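Local atomic coordinates of long form salivary protein D7L1 (Anopheles stephensi, PDB entry 3NHI), a protein that binds and sequesters cysteinyl leukotrienes and thromboxane A2 analogues in mosquito saliva, blunting the host response during blood feeding. Residues T85-L99 / Y116-L130. Residues are numbered along the deposited sequence; the frame is centred on the assembly and turned at random. Where two conformers were deposited one is given.
Sequences TQSKQKEVTEYQKAL and YLPVHNRFVNLSRQL. With EAH ((5S,7E,9E,11Z,14Z)-5-hydroxyicosa-7,9,11,14-tetraenoic acid), chain B.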
ATOM      1  N   THR A  85      -3.932  -3.508 -21.139  1.00 10.79           N
ATOM      2  CA  THR A  85      -4.659  -2.234 -21.159  1.00 11.16           C
ATOM      3  C   THR A  85      -5.138  -1.834 -22.551  1.00 11.89           C
ATOM      4  O   THR A  85      -6.159  -1.150 -22.698  1.00 12.84           O
ATOM      5  CB  THR A  85      -3.785  -1.080 -20.642  1.00 10.84           C
ATOM      6  OG1 THR A  85      -2.667  -0.903 -21.521  1.00  9.73           O
ATOM      7  CG2 THR A  85      -3.301  -1.349 -19.232  1.00 11.19           C
ATOM      8  N   GLN A  86      -4.376  -2.234 -23.562  1.00 12.05           N
ATOM      9  CA  GLN A  86      -4.607  -1.789 -24.937  1.00 12.60           C
ATOM     10  C   GLN A  86      -4.575  -0.267 -25.127  1.00 12.23           C
ATOM     11  O   GLN A  86      -5.105   0.265 -26.105  1.00 13.03           O
ATOM     12  CB  GLN A  86      -5.909  -2.399 -25.473  1.00 12.83           C
ATOM     13  CG  GLN A  86      -5.804  -3.911 -25.698  1.00 14.64           C
ATOM     14  CD  GLN A  86      -4.734  -4.253 -26.717  1.00 16.44           C
ATOM     15  OE1 GLN A  86      -3.816  -5.031 -26.449  1.00 18.61           O
ATOM     16  NE2 GLN A  86      -4.841  -3.653 -27.896  1.00 16.78           N
ATOM     17  N   SER A  87      -3.915   0.431 -24.209  1.00 11.75           N
ATOM     18  CA  SER A  87      -3.734   1.876 -24.348  1.00 11.49           C
ATOM     19  C   SER A  87      -2.942   2.188 -25.619  1.00 11.63           C
ATOM     20  O   SER A  87      -2.125   1.381 -26.068  1.00 11.44           O
ATOM     21  CB  SER A  87      -3.040   2.445 -23.108  1.00 11.18           C
ATOM     22  OG  SER A  87      -3.913   2.370 -21.995  1.00 11.40           O
ATOM     23  N   LYS A  88      -3.196   3.353 -26.205  1.00 11.19           N
ATOM     24  CA  LYS A  88      -2.589   3.706 -27.487  1.00 11.85           C
ATOM     25  C   LYS A  88      -1.241   4.400 -27.314  1.00 11.24           C
ATOM     26  O   LYS A  88      -1.137   5.394 -26.594  1.00 10.50           O
ATOM     27  CB  LYS A  88      -3.531   4.608 -28.281  1.00 12.35           C
ATOM     28  CG  LYS A  88      -4.815   3.911 -28.732  1.00 15.67           C
ATOM     29  CD  LYS A  88      -5.711   4.841 -29.532  1.00 19.69           C
ATOM     30  CE  LYS A  88      -6.905   4.108 -30.126  1.00 22.68           C
ATOM     31  NZ  LYS A  88      -7.822   3.544 -29.094  1.00 24.76           N
ATOM     32  N   GLN A  89      -0.218   3.888 -27.997  1.00 11.29           N
ATOM     33  CA  GLN A  89       1.132   4.460 -27.948  1.00 11.74           C
ATOM     34  C   GLN A  89       1.162   5.970 -28.213  1.00 10.94           C
ATOM     35  O   GLN A  89       1.881   6.704 -27.532  1.00 10.60           O
ATOM     36  CB  GLN A  89       2.066   3.730 -28.929  1.00 12.95           C
ATOM     37  CG  GLN A  89       3.451   4.365 -29.080  1.00 16.51           C
ATOM     38  CD  GLN A  89       4.302   4.229 -27.833  1.00 19.92           C
ATOM     39  OE1 GLN A  89       4.742   3.129 -27.490  1.00 23.71           O
ATOM     40  NE2 GLN A  89       4.560   5.348 -27.157  1.00 20.82           N
ATOM     41  N   LYS A  90       0.384   6.424 -29.194  1.00 10.75           N
ATOM     42  CA  LYS A  90       0.318   7.845 -29.521  1.00 10.78           C
ATOM     43  C   LYS A  90      -0.084   8.686 -28.304  1.00  9.88           C
ATOM     44  O   LYS A  90       0.545   9.717 -28.021  1.00  9.45           O
ATOM     45  CB  LYS A  90      -0.645   8.084 -30.692  1.00 11.24           C
ATOM     46  CG  LYS A  90      -0.806   9.547 -31.083  1.00 14.06           C
ATOM     47  CD  LYS A  90      -1.516   9.695 -32.422  1.00 18.54           C
ATOM     48  CE  LYS A  90      -1.624  11.162 -32.840  1.00 21.17           C
ATOM     49  NZ  LYS A  90      -2.596  11.934 -32.008  1.00 23.56           N
ATOM     50  N   GLU A  91      -1.116   8.238 -27.588  1.00  9.24           N
ATOM     51  CA  GLU A  91      -1.629   8.958 -26.419  0.50  9.13           C
ATOM     52  C   GLU A  91      -0.623   8.922 -25.270  1.00  8.49           C
ATOM     53  O   GLU A  91      -0.449   9.905 -24.553  1.00  8.02           O
ATOM     54  CB  GLU A  91      -2.982   8.384 -25.981  0.50  9.51           C
ATOM     55  CG  GLU A  91      -4.124   8.744 -26.919  0.50 11.41           C
ATOM     56  CD  GLU A  91      -5.407   7.989 -26.626  0.50 13.60           C
ATOM     57  OE1 GLU A  91      -6.180   7.742 -27.582  0.50 13.78           O
ATOM     58  OE2 GLU A  91      -5.644   7.638 -25.449  0.50 15.00           O
ATOM     59  N   VAL A  92       0.032   7.777 -25.100  1.00  7.81           N
ATOM     60  CA  VAL A  92       1.072   7.621 -24.084  1.00  7.28           C
ATOM     61  C   VAL A  92       2.216   8.625 -24.292  1.00  6.94           C
ATOM     62  O   VAL A  92       2.664   9.270 -23.339  1.00  6.70           O
ATOM     63  CB  VAL A  92       1.598   6.169 -24.067  1.00  6.74           C
ATOM     64  CG1 VAL A  92       2.811   6.029 -23.147  1.00  7.72           C
ATOM     65  CG2 VAL A  92       0.490   5.208 -23.628  1.00  7.40           C
ATOM     66  N   THR A  93       2.676   8.758 -25.534  1.00  7.00           N
ATOM     67  CA  THR A  93       3.687   9.754 -25.886  1.00  7.82           C
ATOM     68  C   THR A  93       3.211  11.178 -25.569  1.00  7.21           C
ATOM     69  O   THR A  93       3.975  11.994 -25.044  1.00  7.44           O
ATOM     70  CB  THR A  93       4.048   9.602 -27.370  1.00  7.97           C
ATOM     71  OG1 THR A  93       4.851   8.426 -27.511  1.00  9.42           O
ATOM     72  CG2 THR A  93       4.811  10.818 -27.911  1.00 10.06           C
ATOM     73  N   GLU A  94       1.948  11.467 -25.885  1.00  6.83           N
ATOM     74  CA  GLU A  94       1.387  12.785 -25.609  1.00  7.34           C
ATOM     75  C   GLU A  94       1.340  13.058 -24.101  1.00  6.34           C
ATOM     76  O   GLU A  94       1.633  14.171 -23.663  1.00  6.41           O
ATOM     77  CB  GLU A  94       0.001  12.946 -26.262  1.00  7.78           C
ATOM     78  CG  GLU A  94       0.038  13.031 -27.806  1.00 11.18           C
ATOM     79  CD  GLU A  94      -1.289  12.691 -28.494  1.00 15.64           C
ATOM     80  OE1 GLU A  94      -2.236  12.177 -27.850  1.00 16.85           O
ATOM     81  OE2 GLU A  94      -1.371  12.916 -29.720  1.00 19.16           O
ATOM     82  N   TYR A  95       1.005  12.036 -23.312  1.00  5.99           N
ATOM     83  CA  TYR A  95       0.985  12.149 -21.848  1.00  5.43           C
ATOM     84  C   TYR A  95       2.393  12.411 -21.302  1.00  5.66           C
ATOM     85  O   TYR A  95       2.600  13.327 -20.509  1.00  5.62           O
ATOM     86  CB  TYR A  95       0.381  10.863 -21.281  1.00  5.35           C
ATOM     87  CG  TYR A  95       0.141  10.772 -19.789  1.00  5.12           C
ATOM     88  CD1 TYR A  95      -0.008  11.898 -18.974  1.00  5.93           C
ATOM     89  CD2 TYR A  95       0.024   9.512 -19.196  1.00  6.34           C
ATOM     90  CE1 TYR A  95      -0.258  11.750 -17.603  1.00  5.76           C
ATOM     91  CE2 TYR A  95      -0.213   9.368 -17.844  1.00  5.79           C
ATOM     92  CZ  TYR A  95      -0.344  10.481 -17.053  1.00  5.42           C
ATOM     93  OH  TYR A  95      -0.594  10.296 -15.712  1.00  6.11           O
ATOM     94  N   GLN A  96       3.357  11.614 -21.760  1.00  5.75           N
ATOM     95  CA  GLN A  96       4.762  11.808 -21.437  1.00  5.92           C
ATOM     96  C   GLN A  96       5.202  13.249 -21.733  1.00  5.89           C
ATOM     97  O   GLN A  96       5.842  13.904 -20.907  1.00  6.69           O
ATOM     98  CB  GLN A  96       5.608  10.814 -22.247  1.00  5.58           C
ATOM     99  CG  GLN A  96       7.119  11.039 -22.153  1.00  5.95           C
ATOM    100  CD  GLN A  96       7.901  10.246 -23.182  1.00  6.55           C
ATOM    101  OE1 GLN A  96       7.361   9.834 -24.211  1.00  7.22           O
ATOM    102  NE2 GLN A  96       9.188  10.034 -22.913  1.00  7.54           N
ATOM    103  N   LYS A  97       4.845  13.741 -22.917  1.00  6.41           N
ATOM    104  CA  LYS A  97       5.252  15.074 -23.332  1.00  6.50           C
ATOM    105  C   LYS A  97       4.612  16.170 -22.483  1.00  6.36           C
ATOM    106  O   LYS A  97       5.289  17.108 -22.086  1.00  6.65           O
ATOM    107  CB  LYS A  97       5.007  15.276 -24.828  1.00  6.52           C
ATOM    108  CG  LYS A  97       6.060  14.525 -25.661  1.00  7.76           C
ATOM    109  CD  LYS A  97       5.657  14.304 -27.120  1.00  8.94           C
ATOM    110  CE  LYS A  97       5.666  15.589 -27.921  1.00  7.45           C
ATOM    111  NZ  LYS A  97       5.437  15.242 -29.360  1.00  9.15           N
ATOM    112  N   ALA A  98       3.324  16.022 -22.161  1.00  6.36           N
ATOM    113  CA  ALA A  98       2.658  16.969 -21.269  1.00  6.81           C
ATOM    114  C   ALA A  98       3.326  17.017 -19.894  1.00  7.51           C
ATOM    115  O   ALA A  98       3.482  18.094 -19.302  1.00  7.99           O
ATOM    116  CB  ALA A  98       1.170  16.641 -21.145  1.00  7.01           C
ATOM    117  N   LEU A  99       3.747  15.858 -19.389  1.00  7.86           N
ATOM    118  CA  LEU A  99       4.496  15.816 -18.125  1.00  8.52           C
ATOM    119  C   LEU A  99       5.871  16.478 -18.215  1.00  8.60           C
ATOM    120  O   LEU A  99       6.332  17.121 -17.257  1.00  8.71           O
ATOM    121  CB  LEU A  99       4.645  14.382 -17.629  1.00  9.34           C
ATOM    122  CG  LEU A  99       3.398  13.873 -16.912  1.00 10.86           C
ATOM    123  CD1 LEU A  99       3.465  12.382 -16.778  1.00 12.89           C
ATOM    124  CD2 LEU A  99       3.274  14.524 -15.527  1.00 11.44           C
ATOM    125  N   TYR A 116       0.065  19.713 -12.414  1.00  6.53           N
ATOM    126  CA  TYR A 116      -0.498  18.468 -12.905  1.00  6.30           C
ATOM    127  C   TYR A 116      -1.945  18.593 -13.384  1.00  6.27           C
ATOM    128  O   TYR A 116      -2.376  17.828 -14.246  1.00  6.27           O
ATOM    129  CB  TYR A 116      -0.338  17.322 -11.888  1.00  5.81           C
ATOM    130  CG  TYR A 116      -0.679  15.981 -12.498  1.00  5.31           C
ATOM    131  CD1 TYR A 116       0.176  15.383 -13.423  1.00  5.53           C
ATOM    132  CD2 TYR A 116      -1.881  15.338 -12.188  1.00  5.90           C
ATOM    133  CE1 TYR A 116      -0.153  14.166 -14.017  1.00  5.74           C
ATOM    134  CE2 TYR A 116      -2.218  14.122 -12.766  1.00  5.63           C
ATOM    135  CZ  TYR A 116      -1.353  13.549 -13.676  1.00  4.27           C
ATOM    136  OH  TYR A 116      -1.700  12.349 -14.263  1.00  6.16           O
ATOM    137  N   LEU A 117      -2.684  19.572 -12.856  1.00  6.56           N
ATOM    138  CA  LEU A 117      -4.112  19.678 -13.146  1.00  6.91           C
ATOM    139  C   LEU A 117      -4.504  19.624 -14.627  1.00  6.94           C
ATOM    140  O   LEU A 117      -5.353  18.817 -14.982  1.00  6.39           O
ATOM    141  CB  LEU A 117      -4.736  20.899 -12.450  1.00  7.34           C
ATOM    142  CG  LEU A 117      -6.270  20.996 -12.520  1.00  7.91           C
ATOM    143  CD1 LEU A 117      -6.968  19.801 -11.864  1.00 10.32           C
ATOM    144  CD2 LEU A 117      -6.770  22.301 -11.920  1.00  9.60           C
ATOM    145  N   PRO A 118      -3.876  20.441 -15.503  1.00  6.82           N
ATOM    146  CA  PRO A 118      -4.273  20.318 -16.913  1.00  6.89           C
ATOM    147  C   PRO A 118      -3.858  18.995 -17.555  1.00  6.51           C
ATOM    148  O   PRO A 118      -4.529  18.505 -18.467  1.00  6.63           O
ATOM    149  CB  PRO A 118      -3.564  21.500 -17.591  1.00  6.89           C
ATOM    150  CG  PRO A 118      -2.449  21.859 -16.670  1.00  7.80           C
ATOM    151  CD  PRO A 118      -2.929  21.551 -15.288  1.00  7.53           C
ATOM    152  N   VAL A 119      -2.756  18.420 -17.084  1.00  6.42           N
ATOM    153  CA  VAL A 119      -2.324  17.105 -17.567  1.00  6.66           C
ATOM    154  C   VAL A 119      -3.370  16.053 -17.195  1.00  6.38           C
ATOM    155  O   VAL A 119      -3.788  15.246 -18.036  1.00  5.74           O
ATOM    156  CB  VAL A 119      -0.937  16.717 -17.002  1.00  6.59           C
ATOM    157  CG1 VAL A 119      -0.485  15.367 -17.571  1.00  7.37           C
ATOM    158  CG2 VAL A 119       0.092  17.806 -17.316  1.00  7.01           C
ATOM    159  N   HIS A 120      -3.819  16.101 -15.943  1.00  6.06           N
ATOM    160  CA  HIS A 120      -4.906  15.256 -15.467  1.00  6.81           C
ATOM    161  C   HIS A 120      -6.173  15.452 -16.289  1.00  6.88           C
ATOM    162  O   HIS A 120      -6.799  14.476 -16.731  1.00  6.84           O
ATOM    163  CB  HIS A 120      -5.186  15.550 -13.996  1.00  6.64           C
ATOM    164  CG  HIS A 120      -6.334  14.772 -13.438  1.00  7.87           C
ATOM    165  ND1 HIS A 120      -6.211  13.468 -13.008  1.00  7.87           N
ATOM    166  CD2 HIS A 120      -7.629  15.114 -13.246  1.00  9.00           C
ATOM    167  CE1 HIS A 120      -7.384  13.044 -12.569  1.00  7.59           C
ATOM    168  NE2 HIS A 120      -8.261  14.022 -12.705  1.00  9.65           N
ATOM    169  N   ASN A 121      -6.550  16.706 -16.515  1.00  6.97           N
ATOM    170  CA  ASN A 121      -7.793  16.961 -17.236  1.00  7.57           C
ATOM    171  C   ASN A 121      -7.762  16.439 -18.671  1.00  7.21           C
ATOM    172  O   ASN A 121      -8.785  16.000 -19.194  1.00  8.34           O
ATOM    173  CB  ASN A 121      -8.191  18.437 -17.163  1.00  8.87           C
ATOM    174  CG  ASN A 121      -8.770  18.812 -15.807  1.00 11.31           C
ATOM    175  OD1 ASN A 121      -9.496  18.035 -15.185  1.00 17.50           O
ATOM    176  ND2 ASN A 121      -8.449  20.008 -15.344  1.00 16.76           N
ATOM    177  N   ARG A 122      -6.578  16.461 -19.281  1.00  6.85           N
ATOM    178  CA  ARG A 122      -6.391  15.948 -20.637  1.00  6.55           C
ATOM    179  C   ARG A 122      -6.297  14.418 -20.695  1.00  6.56           C
ATOM    180  O   ARG A 122      -6.858  13.791 -21.608  1.00  8.30           O
ATOM    181  CB  ARG A 122      -5.152  16.582 -21.273  1.00  6.57           C
ATOM    182  CG  ARG A 122      -4.968  16.186 -22.732  1.00  6.52           C
ATOM    183  CD  ARG A 122      -3.959  17.068 -23.444  1.00  7.80           C
ATOM    184  NE  ARG A 122      -3.678  16.509 -24.765  1.00  8.97           N
ATOM    185  CZ  ARG A 122      -2.532  16.636 -25.429  1.00  9.84           C
ATOM    186  NH1 ARG A 122      -1.530  17.330 -24.916  1.00 10.23           N
ATOM    187  NH2 ARG A 122      -2.398  16.040 -26.613  1.00 12.46           N
ATOM    188  N   PHE A 123      -5.598  13.820 -19.727  1.00  5.83           N
ATOM    189  CA  PHE A 123      -5.228  12.408 -19.819  1.00  6.29           C
ATOM    190  C   PHE A 123      -5.792  11.533 -18.719  1.00  6.40           C
ATOM    191  O   PHE A 123      -5.296  10.426 -18.509  1.00  6.48           O
ATOM    192  CB  PHE A 123      -3.696  12.266 -19.836  1.00  6.23           C
ATOM    193  CG  PHE A 123      -3.054  12.884 -21.040  1.00  5.99           C
ATOM    194  CD1 PHE A 123      -3.153  12.279 -22.287  1.00  7.88           C
ATOM    195  CD2 PHE A 123      -2.364  14.092 -20.928  1.00  7.31           C
ATOM    196  CE1 PHE A 123      -2.565  12.873 -23.409  1.00  8.26           C
ATOM    197  CE2 PHE A 123      -1.765  14.679 -22.042  1.00  8.04           C
ATOM    198  CZ  PHE A 123      -1.867  14.072 -23.278  1.00  8.21           C
ATOM    199  N   VAL A 124      -6.836  11.987 -18.029  1.00  7.06           N
ATOM    200  CA  VAL A 124      -7.355  11.199 -16.906  1.00  7.48           C
ATOM    201  C   VAL A 124      -7.688   9.751 -17.282  1.00  7.49           C
ATOM    202  O   VAL A 124      -7.267   8.828 -16.593  1.00  7.16           O
ATOM    203  CB  VAL A 124      -8.541  11.893 -16.173  1.00  7.69           C
ATOM    204  CG1 VAL A 124      -9.699  12.236 -17.124  1.00  8.53           C
ATOM    205  CG2 VAL A 124      -9.021  11.031 -15.011  1.00  8.16           C
ATOM    206  N   ASN A 125      -8.400   9.540 -18.385  1.00  8.37           N
ATOM    207  CA  ASN A 125      -8.769   8.174 -18.749  1.00  8.90           C
ATOM    208  C   ASN A 125      -7.564   7.298 -19.053  1.00  7.94           C
ATOM    209  O   ASN A 125      -7.474   6.167 -18.560  1.00  7.47           O
ATOM    210  CB  ASN A 125      -9.777   8.170 -19.889  1.00  9.89           C
ATOM    211  CG  ASN A 125     -11.101   8.755 -19.470  1.00 13.06           C
ATOM    212  OD1 ASN A 125     -11.530   8.583 -18.323  1.00 16.23           O
ATOM    213  ND2 ASN A 125     -11.749   9.462 -20.382  1.00 18.37           N
ATOM    214  N   LEU A 126      -6.613   7.830 -19.820  1.00  7.32           N
ATOM    215  CA  LEU A 126      -5.373   7.109 -20.089  1.00  6.82           C
ATOM    216  C   LEU A 126      -4.627   6.800 -18.790  1.00  6.40           C
ATOM    217  O   LEU A 126      -4.150   5.672 -18.600  1.00  5.79           O
ATOM    218  CB  LEU A 126      -4.474   7.893 -21.046  1.00  6.82           C
ATOM    219  CG  LEU A 126      -3.069   7.314 -21.259  1.00  7.04           C
ATOM    220  CD1 LEU A 126      -3.128   5.973 -21.963  1.00  8.58           C
ATOM    221  CD2 LEU A 126      -2.201   8.290 -22.038  1.00  8.32           C
ATOM    222  N   SER A 127      -4.539   7.776 -17.888  1.00  6.17           N
ATOM    223  CA  SER A 127      -3.817   7.560 -16.642  1.00  5.70           C
ATOM    224  C   SER A 127      -4.444   6.439 -15.815  1.00  5.87           C
ATOM    225  O   SER A 127      -3.735   5.667 -15.171  1.00  5.63           O
ATOM    226  CB  SER A 127      -3.717   8.859 -15.835  1.00  5.54           C
ATOM    227  OG  SER A 127      -4.925   9.187 -15.153  1.00  6.57           O
ATOM    228  N   ARG A 128      -5.772   6.341 -15.855  1.00  5.59           N
ATOM    229  CA  ARG A 128      -6.469   5.280 -15.147  1.00  5.97           C
ATOM    230  C   ARG A 128      -6.233   3.915 -15.775  1.00  5.75           C
ATOM    231  O   ARG A 128      -6.235   2.898 -15.071  1.00  6.18           O
ATOM    232  CB  ARG A 128      -7.968   5.567 -15.058  1.00  6.44           C
ATOM    233  CG  ARG A 128      -8.261   6.813 -14.254  1.00  7.22           C
ATOM    234  CD  ARG A 128      -9.748   7.097 -14.169  1.00  8.00           C
ATOM    235  NE  ARG A 128     -10.424   6.125 -13.311  1.00  8.95           N
ATOM    236  CZ  ARG A 128     -11.707   6.167 -12.970  1.00 11.52           C
ATOM    237  NH1 ARG A 128     -12.495   7.138 -13.417  1.00 11.21           N
ATOM    238  NH2 ARG A 128     -12.201   5.229 -12.175  1.00 12.09           N
ATOM    239  N   GLN A 129      -6.005   3.872 -17.088  1.00  5.70           N
ATOM    240  CA  GLN A 129      -5.595   2.628 -17.740  1.00  6.03           C
ATOM    241  C   GLN A 129      -4.167   2.263 -17.348  1.00  5.27           C
ATOM    242  O   GLN A 129      -3.908   1.134 -16.922  1.00  5.67           O
ATOM    243  CB  GLN A 129      -5.720   2.729 -19.260  1.00  6.24           C
ATOM    244  CG  GLN A 129      -7.170   2.784 -19.752  1.00  8.52           C
ATOM    245  CD  GLN A 129      -7.978   1.565 -19.320  1.00 11.39           C
ATOM    246  OE1 GLN A 129      -7.594   0.434 -19.599  1.00 14.26           O
ATOM    247  NE2 GLN A 129      -9.097   1.796 -18.642  1.00 13.49           N
ATOM    248  N   LEU A 130      -3.246   3.223 -17.439  1.00  4.87           N
ATOM    249  CA  LEU A 130      -1.833   2.929 -17.187  1.00  5.11           C
ATOM    250  C   LEU A 130      -1.560   2.538 -15.746  1.00  4.55           C
ATOM    251  O   LEU A 130      -0.768   1.630 -15.487  1.00  5.17           O
ATOM    252  CB  LEU A 130      -0.930   4.110 -17.565  1.00  4.95           C
ATOM    253  CG  LEU A 130      -0.993   4.537 -19.026  1.00  5.27           C
ATOM    254  CD1 LEU A 130       0.087   5.573 -19.283  1.00  7.01           C
ATOM    255  CD2 LEU A 130      -0.850   3.348 -19.974  1.00  6.92           C
TER
HETATM  256  O1  EAH B   1      -9.668  -2.270  -7.863  1.00 16.83           O
HETATM  257  C1  EAH B   1      -9.816  -1.026  -7.750  1.00 19.78           C
HETATM  258  O2  EAH B   1     -10.545  -0.508  -6.869  1.00 20.15           O
HETATM  259  C2  EAH B   1      -9.076  -0.122  -8.717  1.00 20.85           C
HETATM  260  C3  EAH B   1      -9.630   1.304  -8.675  1.00 23.82           C
HETATM  261  C4  EAH B   1      -8.842   2.183  -7.707  1.00 25.89           C
HETATM  262  C5  EAH B   1      -9.434   3.576  -7.658  1.00 27.40           C
HETATM  263  O3  EAH B   1      -9.158   4.205  -8.801  1.00 28.84           O
HETATM  264  C6  EAH B   1      -8.851   4.356  -6.482  1.00 27.81           C
HETATM  265  C7  EAH B   1      -9.306   5.807  -6.498  1.00 28.00           C
HETATM  266  C8  EAH B   1      -8.156   6.712  -6.886  1.00 28.30           C
HETATM  267  C9  EAH B   1      -8.651   8.064  -7.115  1.00 28.70           C
HETATM  268  C10 EAH B   1      -7.696   8.838  -7.627  1.00 28.51           C
HETATM  269  C11 EAH B   1      -8.245  10.175  -7.841  1.00 28.90           C
HETATM  270  C12 EAH B   1      -7.568  11.169  -8.422  1.00 29.13           C
HETATM  271  C13 EAH B   1      -6.143  11.037  -8.909  1.00 29.15           C
HETATM  272  C14 EAH B   1      -5.226  11.532  -7.812  1.00 28.77           C
HETATM  273  C15 EAH B   1      -4.153  12.300  -8.016  1.00 29.04           C
HETATM  274  C16 EAH B   1      -3.705  12.765  -9.381  1.00 28.83           C
HETATM  275  C17 EAH B   1      -2.558  11.882  -9.847  1.00 27.87           C
HETATM  276  C18 EAH B   1      -3.071  10.752 -10.727  1.00 27.00           C
HETATM  277  C19 EAH B   1      -1.934  10.150 -11.536  1.00 26.83           C
HETATM  278  C20 EAH B   1      -2.417   8.965 -12.340  1.00 26.27           C
HETATM  279  O   HOH W   1       1.349  16.397 -25.245  1.00 10.23           O
HETATM  280  O   HOH W   2      -4.354  13.537 -26.910  1.00 26.15           O
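With CG anti to the backbone N (chi1 -175°), Tyr95 drives its ring into helix 116-130 as a knob among Val119, Phe123, Leu126 and Ser127. Phe123, its CG turned beside its own backbone N (chi1 -64°), answers as a knob among Glu91, Glu94, Tyr95 and Ala98. The CA of Tyr95 lies over the centre of the Phe123 ring, 3.7 Å from its centroid, a CH-pi contact; CB of Phe123 returns one over a face of the Tyr95 ring. The two rings, tilted by 30°, are slid apart and barely overlap. Val119 CG1 and Leu130 CD1 meet the edge of the Tyr95 ring, the former 3.6 Å from CE1. These are neighbouring, nearly antiparallel helices of the all-helical odorant-binding-protein fold, and the inner side of helix 116-130 lines the lipid pocket. There Tyr95 OH and Tyr116 OH share a 2.7 Å hydrogen bond. C19 of the bound fatty acid ends up 3.5 Å from Tyr116 OH. Its C20 is 3.7 Å from Ser127 CB, and Ser127 also touches Trp39, a leukotriene C4-binding residue. Toward solvent, Phe123 CZ sits over the centre of one face of the Arg122 guanidinium. One water donates to Glu94 O and takes a weak bond from Arg122 NH1; another joins NH2 to Glu94 OE1. Lys90 NZ forms a 2.8 Å salt bridge with Glu94 OE2. Just before helix 89-99, Ser87 OG packs 3.3 Å from Gln129 CB.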